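Local coordinates for protein rutinosidase (PDB 6I1A) that hydrolyses glycosidic bonds as a secreted family 5 glycoside hydrolase, a rutinosidase that releases the disaccharide rutinose from flavonoid glycosides such as rutin, at residues N23-G28 / W338-T343; T73-A78 / K118-Y123; I80-S85 / F363-Y368; T89-P94 / Y128-I133. All blocks are in the same frame, centred on the assembly; numbering follows the deposited sequence.

Contact 1. Residues N23-G28 / W338-T343; sequences NGVNLG and WTAKFT. With EDO (1,2-ethanediol), chain L.
The hydroxyl of Thr339 ties the two segments together: OG1 accepts from the backbone N of Gly28 at 3.0 Å and donates to water 1 at 2.8 Å. That water gives a proton to Gly28 O (2.7 Å) and accepts from Lys341 N, so it bridges the loop ends just beyond the strands. OG1 stands opposite the backbone N of its own residue (chi1 -177°), which carries the hydroxyl over to the 23-28 segment. Next to it, Ala340 N donates to Asn26 O at 2.9 Å, with a C=O...N angle of 167°. The small Ala340 methyl fits this close approach and still meets Leu27 CD2 at 3.8 Å.

Asn26 CG comes within 3.3 Å of CE3 of the Trp338 indole. The side chains cross nearly at right angles, their amide and ring planes 47° apart. The amide itself is fixed by outside partners: OD1 accepts from Arg92 NH1, and ND2 reaches the carbonyls of Gly302 and Tyr337. Gly28, without a side chain, brings its CA to 3.7 Å from Trp338 CH2, while Thr339 CB covers part of one indole face. The peptide between Trp338 and Thr339 is cis, a feature met in many related glycosidase barrels. At the far end, Asn23 ND2 binds O2 of an ethanediol at 2.8 Å, probably a crystallisation solute.

The first and last strands of the TIM barrel thus continue into loops joined by a buried network in which hydroxyl, water and amide satisfy backbone groups around the cis peptide, and the indole is bordered by Asn26 and Gly28.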
loop_
_atom_site.group_PDB
_atom_site.type_symbol
_atom_site.label_atom_id
_atom_site.label_comp_id
_atom_site.label_asym_id
_atom_site.label_seq_id
_atom_site.Cartn_x
_atom_site.Cartn_y
_atom_site.Cartn_z
ATOM N N ASN A 23 24.907 5.712 -8.984
ATOM C CA ASN A 23 23.723 6.515 -9.363
ATOM C C ASN A 23 23.706 6.557 -10.883
ATOM O O ASN A 23 24.712 6.899 -11.536
ATOM C CB ASN A 23 23.754 7.925 -8.756
ATOM C CG ASN A 23 23.661 7.899 -7.229
ATOM O OD1 ASN A 23 23.235 6.921 -6.648
ATOM N ND2 ASN A 23 24.062 9.001 -6.603
ATOM N N GLY A 24 22.569 6.194 -11.423
ATOM C CA GLY A 24 22.382 6.036 -12.855
ATOM C C GLY A 24 21.197 6.777 -13.410
ATOM O O GLY A 24 20.463 7.526 -12.739
ATOM N N VAL A 25 20.975 6.535 -14.683
ATOM C CA VAL A 25 19.783 6.982 -15.400
ATOM C C VAL A 25 19.294 5.888 -16.357
ATOM O O VAL A 25 20.113 5.127 -16.916
ATOM C CB VAL A 25 20.102 8.321 -16.108
ATOM C CG1 VAL A 25 21.007 8.160 -17.311
ATOM C CG2 VAL A 25 18.837 9.055 -16.463
ATOM N N ASN A 26 18.001 5.927 -16.612
ATOM C CA ASN A 26 17.406 5.174 -17.723
ATOM C C ASN A 26 17.540 5.957 -19.002
ATOM O O ASN A 26 17.409 7.187 -19.005
ATOM C CB ASN A 26 15.933 4.910 -17.505
ATOM C CG ASN A 26 15.714 3.835 -16.455
ATOM O OD1 ASN A 26 15.677 2.647 -16.831
ATOM N ND2 ASN A 26 15.651 4.203 -15.171
ATOM N N LEU A 27 17.831 5.248 -20.090
ATOM C CA LEU A 27 17.728 5.811 -21.449
ATOM C C LEU A 27 16.380 5.365 -22.005
ATOM O O LEU A 27 16.313 4.653 -23.050
ATOM C CB LEU A 27 18.935 5.404 -22.291
ATOM C CG LEU A 27 20.310 5.741 -21.785
ATOM C CD1 LEU A 27 21.387 5.323 -22.766
ATOM C CD2 LEU A 27 20.464 7.223 -21.442
ATOM N N GLY A 28 15.287 5.711 -21.347
ATOM C CA GLY A 28 13.961 5.330 -21.778
ATOM C C GLY A 28 13.460 6.139 -22.948
ATOM O O GLY A 28 13.978 7.212 -23.246
ATOM N N TRP A 338 14.189 7.658 -13.920
ATOM C CA TRP A 338 13.387 7.632 -15.162
ATOM C C TRP A 338 13.071 9.089 -15.469
ATOM O O TRP A 338 12.196 9.627 -14.788
ATOM C CB TRP A 338 12.107 6.809 -15.037
ATOM C CG TRP A 338 11.444 6.596 -16.364
ATOM C CD1 TRP A 338 10.580 7.396 -17.051
ATOM C CD2 TRP A 338 11.733 5.480 -17.239
ATOM N NE1 TRP A 338 10.267 6.827 -18.260
ATOM C CE2 TRP A 338 10.974 5.660 -18.398
ATOM C CE3 TRP A 338 12.507 4.311 -17.119
ATOM C CZ2 TRP A 338 10.949 4.735 -19.450
ATOM C CZ3 TRP A 338 12.508 3.420 -18.162
ATOM C CH2 TRP A 338 11.745 3.619 -19.296
ATOM N N THR A 339 13.682 9.720 -16.465
ATOM C CA THR A 339 14.581 9.182 -17.495
ATOM C C THR A 339 15.531 10.272 -17.948
ATOM O O THR A 339 15.384 11.476 -17.544
ATOM C CB THR A 339 13.722 8.605 -18.614
ATOM O OG1 THR A 339 14.556 8.001 -19.613
ATOM C CG2 THR A 339 12.822 9.616 -19.294
ATOM N N ALA A 340 16.523 9.953 -18.777
ATOM C CA ALA A 340 17.545 10.925 -19.182
ATOM C C ALA A 340 16.920 12.119 -19.907
ATOM O O ALA A 340 17.305 13.283 -19.554
ATOM C CB ALA A 340 18.534 10.239 -20.097
ATOM N N LYS A 341 16.052 11.882 -20.856
ATOM C CA LYS A 341 15.544 12.924 -21.765
ATOM C C LYS A 341 14.047 12.756 -21.862
ATOM O O LYS A 341 13.575 11.723 -22.291
ATOM C CB LYS A 341 16.242 12.733 -23.115
ATOM C CG LYS A 341 16.563 13.985 -23.874
ATOM C CD LYS A 341 17.745 13.686 -24.755
ATOM C CE LYS A 341 18.177 14.882 -25.508
ATOM N NZ LYS A 341 18.812 14.463 -26.758
ATOM N N PHE A 342 13.267 13.789 -21.507
ATOM C CA PHE A 342 11.821 13.716 -21.427
ATOM C C PHE A 342 11.256 15.082 -21.788
ATOM O O PHE A 342 11.669 16.070 -21.111
ATOM C CB PHE A 342 11.437 13.321 -20.007
ATOM C CG PHE A 342 10.001 12.978 -19.788
ATOM C CD1 PHE A 342 9.029 13.983 -19.818
ATOM C CD2 PHE A 342 9.574 11.712 -19.414
ATOM C CE1 PHE A 342 7.712 13.690 -19.560
ATOM C CE2 PHE A 342 8.271 11.436 -19.123
ATOM C CZ PHE A 342 7.313 12.410 -19.210
ATOM N N THR A 343 10.440 15.143 -22.825
ATOM C CA THR A 343 9.833 16.449 -23.250
ATOM C C THR A 343 8.325 16.421 -23.168
ATOM O O THR A 343 7.694 17.500 -23.522
ATOM C CB THR A 343 10.324 16.865 -24.621
ATOM O OG1 THR A 343 9.916 15.812 -25.487
ATOM C CG2 THR A 343 11.807 17.090 -24.611
HETATM C C1 EDO L . 24.296 11.646 -10.080
HETATM O O1 EDO L . 23.641 12.433 -10.982
HETATM C C2 EDO L . 24.533 12.275 -8.776
HETATM O O2 EDO L . 25.060 11.278 -7.871
HETATM O O HOH W 1 15.035 9.379 -21.980
#

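Contact 2. Residues T73-A78 / K118-Y123; sequences TLITKA and KEIADY. Unlike the reference sequence in segment 73-78: Leu74 (reference Trp).
One face of the Tyr123 ring carries the aliphatic chain of Lys77: CG lies 3.8 Å from the ring centroid and 17° off the normal, a CH-pi contact. Lys77 CD continues over the same ring, 3.8 Å from CD1 of Tyr123, and Lys77 O lies on the same side, near CE2 of Tyr123. Tyr123 CG lies anti to the backbone N (chi1 179°), which swings the ring out from helix 113-128 toward helix 77-85, where its hydroxyl bonds to Asp81 OD1 one turn further along.

Beyond the ring the extended lysine crosses Glu119 at about a right angle, CE being 3.9 Å from CD of Glu119. The charged ends do not quite meet, Lys77 NZ and Glu119 OE2 standing 4.6 Å apart. Water 2 makes the polar link instead, giving a proton to Glu119 OE1 at 2.8 Å and accepting from Lys77 N at 3.2 Å. Ile120, buried and apolar, lays CD1 against the backbone of Ile75 and Thr76, 3.7 Å from Thr76 C. Thr76 is the N-cap, its OG1 accepting a weak bond from Ala78 N at 3.3 Å.

Two neighbouring barrel helices thus meet through a lysine used for its methylenes as much as its charge. Glu119, wired by water to the first turn of helix 77-85, probably gains from that helix's positive end as well as from the nearby ammonium.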
loop_
_atom_site.group_PDB
_atom_site.type_symbol
_atom_site.label_atom_id
_atom_site.label_comp_id
_atom_site.label_asym_id
_atom_site.label_seq_id
_atom_site.Cartn_x
_atom_site.Cartn_y
_atom_site.Cartn_z
ATOM N N THR A 73 19.066 9.799 -33.285
ATOM C CA THR A 73 19.114 11.210 -32.872
ATOM C C THR A 73 18.735 11.479 -31.422
ATOM O O THR A 73 19.244 12.465 -30.878
ATOM C CB THR A 73 18.244 12.051 -33.784
ATOM O OG1 THR A 73 16.895 11.613 -33.697
ATOM C CG2 THR A 73 18.774 12.059 -35.202
ATOM N N LEU A 74 17.914 10.674 -30.772
ATOM C CA LEU A 74 17.403 11.077 -29.433
ATOM C C LEU A 74 18.515 11.017 -28.390
ATOM O O LEU A 74 18.622 11.924 -27.548
ATOM C CB LEU A 74 16.253 10.168 -29.009
ATOM C CG LEU A 74 15.593 10.546 -27.679
ATOM C CD1 LEU A 74 14.697 11.793 -27.807
ATOM C CD2 LEU A 74 14.757 9.417 -27.111
ATOM N N ILE A 75 19.281 9.920 -28.372
ATOM C CA ILE A 75 20.404 9.716 -27.414
ATOM C C ILE A 75 21.685 9.638 -28.193
ATOM O O ILE A 75 21.851 8.753 -29.046
ATOM C CB ILE A 75 20.227 8.480 -26.503
ATOM C CG1 ILE A 75 18.936 8.585 -25.701
ATOM C CG2 ILE A 75 21.468 8.244 -25.647
ATOM C CD1 ILE A 75 18.884 9.686 -24.670
ATOM N N THR A 76 22.613 10.561 -27.935
ATOM C CA THR A 76 23.907 10.586 -28.625
ATOM C C THR A 76 25.039 10.631 -27.620
ATOM O O THR A 76 24.841 10.666 -26.407
ATOM C CB THR A 76 23.967 11.792 -29.586
ATOM O OG1 THR A 76 24.065 12.932 -28.731
ATOM C CG2 THR A 76 22.779 11.868 -30.515
ATOM N N LYS A 77 26.262 10.605 -28.100
ATOM C CA LYS A 77 27.439 10.717 -27.216
ATOM C C LYS A 77 27.379 11.998 -26.387
ATOM O O LYS A 77 27.814 11.967 -25.226
ATOM C CB LYS A 77 28.693 10.655 -28.075
ATOM C CG LYS A 77 28.953 9.282 -28.647
ATOM C CD LYS A 77 30.099 9.329 -29.584
ATOM C CE LYS A 77 30.295 8.009 -30.266
ATOM N NZ LYS A 77 31.506 8.113 -31.099
ATOM N N ALA A 78 26.835 13.089 -26.941
ATOM C CA ALA A 78 26.663 14.357 -26.203
ATOM C C ALA A 78 25.813 14.115 -24.938
ATOM O O ALA A 78 26.163 14.714 -23.896
ATOM C CB ALA A 78 26.006 15.403 -27.092
ATOM N N LYS A 118 25.069 -0.545 -29.001
ATOM C CA LYS A 118 26.517 -0.770 -28.941
ATOM C C LYS A 118 27.326 0.547 -29.079
ATOM O O LYS A 118 28.274 0.721 -28.296
ATOM C CB LYS A 118 26.871 -1.707 -30.069
ATOM C CG LYS A 118 28.373 -1.980 -30.067
ATOM C CD LYS A 118 28.816 -3.092 -31.030
ATOM C CE LYS A 118 30.324 -3.175 -31.102
ATOM N NZ LYS A 118 30.948 -3.420 -29.779
ATOM N N GLU A 119 26.914 1.446 -29.974
ATOM C CA GLU A 119 27.685 2.729 -30.136
ATOM C C GLU A 119 27.674 3.507 -28.812
ATOM O O GLU A 119 28.749 3.965 -28.320
ATOM C CB GLU A 119 27.098 3.585 -31.247
ATOM C CG GLU A 119 28.032 4.742 -31.519
ATOM C CD GLU A 119 27.439 6.024 -32.063
ATOM O OE1 GLU A 119 26.677 6.690 -31.311
ATOM O OE2 GLU A 119 27.820 6.391 -33.210
ATOM N N ILE A 120 26.485 3.597 -28.201
ATOM C CA ILE A 120 26.381 4.390 -26.950
ATOM C C ILE A 120 27.036 3.656 -25.792
ATOM O O ILE A 120 27.729 4.267 -24.956
ATOM C CB ILE A 120 24.886 4.690 -26.664
ATOM C CG1 ILE A 120 24.331 5.639 -27.744
ATOM C CG2 ILE A 120 24.709 5.194 -25.228
ATOM C CD1 ILE A 120 25.041 6.967 -27.930
ATOM N N ALA A 121 26.786 2.349 -25.612
ATOM C CA ALA A 121 27.367 1.586 -24.501
ATOM C C ALA A 121 28.895 1.607 -24.600
ATOM O O ALA A 121 29.582 1.816 -23.566
ATOM C CB ALA A 121 26.800 0.163 -24.521
ATOM N N ASP A 122 29.422 1.349 -25.801
ATOM C CA ASP A 122 30.903 1.306 -25.968
ATOM C C ASP A 122 31.485 2.685 -25.600
ATOM O O ASP A 122 32.533 2.696 -24.933
ATOM C CB ASP A 122 31.298 0.989 -27.392
ATOM C CG ASP A 122 31.130 -0.470 -27.807
ATOM O OD1 ASP A 122 30.624 -1.235 -26.992
ATOM O OD2 ASP A 122 31.327 -0.761 -28.988
ATOM N N TYR A 123 30.816 3.760 -25.992
ATOM C CA TYR A 123 31.323 5.128 -25.700
ATOM C C TYR A 123 31.331 5.337 -24.196
ATOM O O TYR A 123 32.297 5.852 -23.572
ATOM C CB TYR A 123 30.491 6.178 -26.418
ATOM C CG TYR A 123 30.986 7.569 -26.108
ATOM C CD1 TYR A 123 32.142 8.057 -26.696
ATOM C CD2 TYR A 123 30.345 8.387 -25.188
ATOM C CE1 TYR A 123 32.635 9.328 -26.375
ATOM C CE2 TYR A 123 30.790 9.659 -24.889
ATOM C CZ TYR A 123 31.967 10.116 -25.461
ATOM O OH TYR A 123 32.429 11.387 -25.199
HETATM O O HOH W 2 26.156 9.419 -31.041
#

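Contact 3. Residues I80-S85 / F363-Y368; sequences IDKLAS and FIDEGY
Leu83 and Ile364 mark the closest approach of two helices on the outside of the TIM barrel, their CA atoms 7.5 Å apart. The 80-85 segment is the last part of helix 77-85, a barrel helix; the 363-368 segment ends the short helix 360-365 near the C-terminus. That second helix stops in a Schellman motif: Tyr368 N bonds back to Phe363 O at 3.1 Å and Gly367 N to Ile364 O at 3.0 Å. Gly367 adopts positive phi (77°) there, a conformation that glycine takes without strain.

Ile364 carries most of the contact and is the natural choice for it, since its two branches serve two neighbours. Its CD1 rests on the helix backbone, 3.5 Å from Lys82 O and beside Leu83 CA, and meets Leu83 CD2 at 4.0 Å with the two side chains nearly at right angles. CG2 lies near Lys82 O and 3.9 Å from Ser85 OG. Leu83 continues inward from there, toward Val25 and Leu27.

Above this apolar seam Lys82 crosses Asp365. The lysine chain is extended as far as CD and then bends (chi3 -52°), which brings NZ round to Asp365 OD2 in a long salt bridge of 3.7 Å. Glu361 lies near the same ammonium as a weak, distant second partner. Asp365 is exposed, so water can probably share in solvating the pair.

At the end of helix 77-85, Ser85 folds its hydroxyl back on its own helix, OG donating to Lys82 O at 2.7 Å, with the donor tilted 16° from the carbonyl plane.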
loop_
_atom_site.group_PDB
_atom_site.type_symbol
_atom_site.label_atom_id
_atom_site.label_comp_id
_atom_site.label_asym_id
_atom_site.label_seq_id
_atom_site.Cartn_x
_atom_site.Cartn_y
_atom_site.Cartn_z
ATOM N N ILE A 80 25.584 11.276 -23.244
ATOM C CA ILE A 80 26.450 10.541 -22.299
ATOM C C ILE A 80 27.416 11.488 -21.602
ATOM O O ILE A 80 27.643 11.387 -20.413
ATOM C CB ILE A 80 27.180 9.378 -22.989
ATOM C CG1 ILE A 80 26.173 8.505 -23.756
ATOM C CG2 ILE A 80 28.029 8.583 -22.010
ATOM C CD1 ILE A 80 24.927 8.093 -22.984
ATOM N N ASP A 81 28.033 12.431 -22.357
ATOM C CA ASP A 81 28.920 13.421 -21.723
ATOM C C ASP A 81 28.186 14.280 -20.700
ATOM O O ASP A 81 28.730 14.499 -19.596
ATOM C CB ASP A 81 29.551 14.306 -22.797
ATOM C CG ASP A 81 30.503 13.574 -23.729
ATOM O OD1 ASP A 81 31.120 12.572 -23.318
ATOM O OD2 ASP A 81 30.664 14.062 -24.868
ATOM N N LYS A 82 26.984 14.700 -21.021
ATOM C CA LYS A 82 26.208 15.531 -20.053
ATOM C C LYS A 82 25.878 14.721 -18.797
ATOM O O LYS A 82 26.058 15.171 -17.644
ATOM C CB LYS A 82 24.937 16.011 -20.690
ATOM C CG LYS A 82 24.170 16.939 -19.752
ATOM C CD LYS A 82 22.928 17.421 -20.297
ATOM C CE LYS A 82 22.996 18.051 -21.677
ATOM N NZ LYS A 82 21.633 18.341 -22.207
ATOM N N LEU A 83 25.433 13.476 -18.994
ATOM C CA LEU A 83 25.128 12.605 -17.836
ATOM C C LEU A 83 26.371 12.382 -16.986
ATOM O O LEU A 83 26.301 12.434 -15.743
ATOM C CB LEU A 83 24.563 11.289 -18.396
ATOM C CG LEU A 83 23.197 11.409 -19.048
ATOM C CD1 LEU A 83 22.850 10.159 -19.838
ATOM C CD2 LEU A 83 22.111 11.723 -18.042
ATOM N N ALA A 84 27.527 12.093 -17.582
ATOM C CA ALA A 84 28.779 11.900 -16.853
ATOM C C ALA A 84 29.128 13.161 -16.042
ATOM O O ALA A 84 29.567 13.058 -14.895
ATOM C CB ALA A 84 29.901 11.578 -17.811
ATOM N N SER A 85 28.882 14.320 -16.626
ATOM C CA SER A 85 29.204 15.622 -15.969
ATOM C C SER A 85 28.335 15.762 -14.722
ATOM O O SER A 85 28.755 16.505 -13.801
ATOM C CB SER A 85 29.067 16.803 -16.928
ATOM O OG SER A 85 27.716 17.263 -17.064
ATOM N N PHE A 363 17.790 18.490 -14.721
ATOM C CA PHE A 363 18.367 18.625 -13.365
ATOM C C PHE A 363 19.855 18.935 -13.424
ATOM O O PHE A 363 20.419 19.701 -12.633
ATOM C CB PHE A 363 18.139 17.354 -12.547
ATOM C CG PHE A 363 16.709 16.940 -12.380
ATOM C CD1 PHE A 363 15.656 17.818 -12.427
ATOM C CD2 PHE A 363 16.408 15.604 -12.134
ATOM C CE1 PHE A 363 14.354 17.434 -12.198
ATOM C CE2 PHE A 363 15.100 15.206 -11.924
ATOM C CZ PHE A 363 14.075 16.115 -11.920
ATOM N N ILE A 364 20.595 18.243 -14.301
ATOM C CA ILE A 364 22.040 18.471 -14.433
ATOM C C ILE A 364 22.252 19.954 -14.871
ATOM O O ILE A 364 23.122 20.608 -14.279
ATOM C CB ILE A 364 22.651 17.482 -15.441
ATOM C CG1 ILE A 364 22.528 16.052 -14.889
ATOM C CG2 ILE A 364 24.104 17.824 -15.670
ATOM C CD1 ILE A 364 23.001 14.943 -15.855
ATOM N N ASP A 365 21.539 20.389 -15.881
ATOM C CA ASP A 365 21.748 21.757 -16.467
ATOM C C ASP A 365 21.367 22.821 -15.425
ATOM O O ASP A 365 21.849 24.000 -15.563
ATOM C CB ASP A 365 20.956 21.923 -17.760
ATOM C CG ASP A 365 21.663 21.292 -18.956
ATOM O OD1 ASP A 365 22.777 20.850 -18.794
ATOM O OD2 ASP A 365 21.075 21.219 -19.984
ATOM N N GLU A 366 20.448 22.552 -14.498
ATOM C CA GLU A 366 20.049 23.498 -13.404
ATOM C C GLU A 366 21.070 23.437 -12.271
ATOM O O GLU A 366 20.856 24.172 -11.266
ATOM C CB GLU A 366 18.645 23.167 -12.915
ATOM C CG GLU A 366 17.567 23.397 -13.939
ATOM C CD GLU A 366 17.392 24.889 -14.193
ATOM O OE1 GLU A 366 16.757 25.556 -13.368
ATOM O OE2 GLU A 366 17.977 25.376 -15.134
ATOM N N GLY A 367 22.107 22.608 -12.326
ATOM C CA GLY A 367 23.198 22.551 -11.352
ATOM C C GLY A 367 22.788 21.843 -10.061
ATOM O O GLY A 367 23.395 22.068 -9.012
ATOM N N TYR A 368 21.816 20.929 -10.123
ATOM C CA TYR A 368 21.388 20.176 -8.908
ATOM C C TYR A 368 22.523 19.375 -8.298
ATOM O O TYR A 368 22.448 19.119 -7.033
ATOM C CB TYR A 368 20.175 19.290 -9.217
ATOM C CG TYR A 368 18.878 20.006 -9.449
ATOM C CD1 TYR A 368 18.821 21.385 -9.570
ATOM C CD2 TYR A 368 17.677 19.319 -9.568
ATOM C CE1 TYR A 368 17.625 22.064 -9.718
ATOM C CE2 TYR A 368 16.486 20.002 -9.834
ATOM C CZ TYR A 368 16.457 21.375 -9.921
ATOM O OH TYR A 368 15.305 22.134 -10.090
#

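Contact 4. Residues T89-P94 / Y128-I133; sequences TVLRIP and YNMHII
Leu91 is held on both backbone groups: its N donates to His131 O at 2.9 Å, and its O accepts from Ile133 N at 2.8 Å, in the carbonyl plane. His131 N to Thr89 O and Ile93 N to Ile133 O extend this parallel ladder, while C-H...O contacts run from Val90 CA to His131 O and from Ile132 CA to Leu91 O.

On the face bearing Leu91 and Ile132, Met130 SD touches Leu91 CG at 3.7 Å. Leu91 and Ile132 lie side by side, pointing the same way, with their CD1 atoms 3.9 Å apart; Ile132 CG2 also meets Ile93 CD1 at 3.8 Å. The beta-branched isoleucines, with Leu91 and the unbranched Met130, fill the layer against helices 77-85 and 113-128.

The other face looks into the barrel. There Ile133 CD1 reaches Val90 CG1 at 4.0 Å, and the extended Arg92 passes Ile133 CG2 with its CG. Further out, His131 NE2 pairs with Thr188.

Strands 90-95 and 131-136, joined through helix 113-128 as a beta-alpha-beta crossover, thus combine an apolar outer face with an inner polar cluster: each guanidinium nitrogen of Arg92 is bonded to a carboxylate, NE to Glu190, NH1 to Glu303 and NH2 to Asp264, which fixes its rotation and holds those acids around it.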
loop_
_atom_site.group_PDB
_atom_site.type_symbol
_atom_site.label_atom_id
_atom_site.label_comp_id
_atom_site.label_asym_id
_atom_site.label_seq_id
_atom_site.Cartn_x
_atom_site.Cartn_y
_atom_site.Cartn_z
ATOM N N THR A 89 27.049 7.097 -13.349
ATOM C CA THR A 89 27.995 5.984 -13.557
ATOM C C THR A 89 27.296 4.682 -13.982
ATOM O O THR A 89 27.999 3.677 -14.210
ATOM C CB THR A 89 28.787 5.666 -12.306
ATOM O OG1 THR A 89 27.926 5.288 -11.252
ATOM C CG2 THR A 89 29.643 6.835 -11.869
ATOM N N VAL A 90 25.974 4.677 -14.161
ATOM C CA VAL A 90 25.213 3.481 -14.606
ATOM C C VAL A 90 24.197 3.910 -15.638
ATOM O O VAL A 90 23.521 4.961 -15.424
ATOM C CB VAL A 90 24.487 2.844 -13.418
ATOM C CG1 VAL A 90 23.635 1.669 -13.858
ATOM C CG2 VAL A 90 25.476 2.431 -12.354
ATOM N N LEU A 91 24.054 3.158 -16.712
ATOM C CA LEU A 91 23.012 3.371 -17.713
ATOM C C LEU A 91 22.110 2.165 -17.727
ATOM O O LEU A 91 22.607 1.054 -17.979
ATOM C CB LEU A 91 23.576 3.621 -19.112
ATOM C CG LEU A 91 24.552 4.797 -19.260
ATOM C CD1 LEU A 91 25.192 4.826 -20.631
ATOM C CD2 LEU A 91 23.874 6.105 -18.947
ATOM N N ARG A 92 20.836 2.346 -17.460
ATOM C CA ARG A 92 19.848 1.270 -17.658
ATOM C C ARG A 92 19.199 1.525 -18.990
ATOM O O ARG A 92 18.709 2.660 -19.261
ATOM C CB ARG A 92 18.819 1.257 -16.548
ATOM C CG ARG A 92 17.736 0.206 -16.757
ATOM C CD ARG A 92 16.940 -0.062 -15.508
ATOM N NE ARG A 92 15.904 -1.079 -15.586
ATOM C CZ ARG A 92 14.619 -0.894 -15.864
ATOM N NH1 ARG A 92 14.133 0.309 -16.188
ATOM N NH2 ARG A 92 13.790 -1.939 -15.750
ATOM N N ILE A 93 19.206 0.548 -19.895
ATOM C CA ILE A 93 18.779 0.706 -21.278
ATOM C C ILE A 93 17.617 -0.212 -21.604
ATOM O O ILE A 93 17.821 -1.418 -21.902
ATOM C CB ILE A 93 19.941 0.559 -22.288
ATOM C CG1 ILE A 93 21.172 1.351 -21.880
ATOM C CG2 ILE A 93 19.416 0.922 -23.649
ATOM C CD1 ILE A 93 22.338 1.281 -22.824
ATOM N N PRO A 94 16.371 0.276 -21.538
ATOM C CA PRO A 94 15.194 -0.494 -21.914
ATOM C C PRO A 94 15.183 -0.721 -23.427
ATOM O O PRO A 94 15.363 0.208 -24.212
ATOM C CB PRO A 94 14.006 0.377 -21.473
ATOM C CG PRO A 94 14.600 1.253 -20.418
ATOM C CD PRO A 94 16.001 1.561 -20.901
ATOM N N TYR A 128 34.068 6.592 -19.715
ATOM C CA TYR A 128 33.725 6.830 -18.304
ATOM C C TYR A 128 33.642 5.569 -17.436
ATOM O O TYR A 128 33.374 5.698 -16.237
ATOM C CB TYR A 128 32.386 7.560 -18.254
ATOM C CG TYR A 128 32.369 8.863 -18.981
ATOM C CD1 TYR A 128 33.120 9.941 -18.539
ATOM C CD2 TYR A 128 31.687 9.030 -20.165
ATOM C CE1 TYR A 128 33.130 11.135 -19.243
ATOM C CE2 TYR A 128 31.677 10.235 -20.870
ATOM C CZ TYR A 128 32.426 11.285 -20.405
ATOM O OH TYR A 128 32.417 12.514 -21.054
ATOM N N ASN A 129 33.849 4.396 -18.018
ATOM C CA ASN A 129 33.761 3.113 -17.301
ATOM C C ASN A 129 32.356 2.949 -16.659
ATOM O O ASN A 129 32.254 2.417 -15.540
ATOM C CB ASN A 129 34.848 2.932 -16.256
ATOM C CG ASN A 129 34.948 1.483 -15.811
ATOM O OD1 ASN A 129 34.634 0.583 -16.594
ATOM N ND2 ASN A 129 35.370 1.269 -14.582
ATOM N N MET A 130 31.322 3.462 -17.318
ATOM C CA MET A 130 29.935 3.263 -16.812
ATOM C C MET A 130 29.581 1.760 -16.848
ATOM O O MET A 130 30.103 1.033 -17.738
ATOM C CB MET A 130 28.911 4.035 -17.624
ATOM C CG MET A 130 29.105 5.564 -17.509
ATOM S SD MET A 130 27.653 6.410 -18.059
ATOM C CE MET A 130 28.251 8.117 -18.038
ATOM N N HIS A 131 28.682 1.355 -15.953
ATOM C CA HIS A 131 28.072 -0.016 -15.980
ATOM C C HIS A 131 26.779 0.053 -16.775
ATOM O O HIS A 131 26.087 1.080 -16.643
ATOM C CB HIS A 131 27.870 -0.558 -14.569
ATOM C CG HIS A 131 27.571 -2.036 -14.513
ATOM N ND1 HIS A 131 28.529 -2.991 -14.752
ATOM C CD2 HIS A 131 26.375 -2.699 -14.390
ATOM C CE1 HIS A 131 27.956 -4.189 -14.676
ATOM N NE2 HIS A 131 26.670 -4.043 -14.491
ATOM N N ILE A 132 26.482 -0.952 -17.572
ATOM C CA ILE A 132 25.341 -0.987 -18.478
ATOM C C ILE A 132 24.382 -2.071 -18.012
ATOM O O ILE A 132 24.789 -3.250 -17.991
ATOM C CB ILE A 132 25.761 -1.206 -19.931
ATOM C CG1 ILE A 132 26.905 -0.277 -20.379
ATOM C CG2 ILE A 132 24.581 -1.108 -20.834
ATOM C CD1 ILE A 132 26.520 1.211 -20.443
ATOM N N ILE A 133 23.134 -1.727 -17.778
ATOM C CA ILE A 133 22.058 -2.723 -17.572
ATOM C C ILE A 133 21.250 -2.855 -18.857
ATOM O O ILE A 133 20.665 -1.858 -19.299
ATOM C CB ILE A 133 21.126 -2.359 -16.435
ATOM C CG1 ILE A 133 21.885 -2.230 -15.115
ATOM C CG2 ILE A 133 19.933 -3.318 -16.307
ATOM C CD1 ILE A 133 21.139 -1.418 -14.073
#

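All four contacts lie in one sector of the TIM barrel. Contact 1 joins strand 22-26 to the loop after strand 334-337, and contact 4 joins strands 90-95 and 131-136; their centres are about 11 Å apart, both reaching the same parallel sheet. Contacts 2 and 3, with centres about 16 Å apart, share helix 77-85, which packs outside the strands, touching helix 113-128 and helix 360-365. Contacts 2 and 4 are nested within the long loop closed by contact 1, whereas contacts 1 and 3 alternate along the chain. Both long-range closures bring the chain's end regions together, and Asp81 of contact 3 binds the tyrosine hydroxyls of contacts 2 and 4, connecting the helical layer.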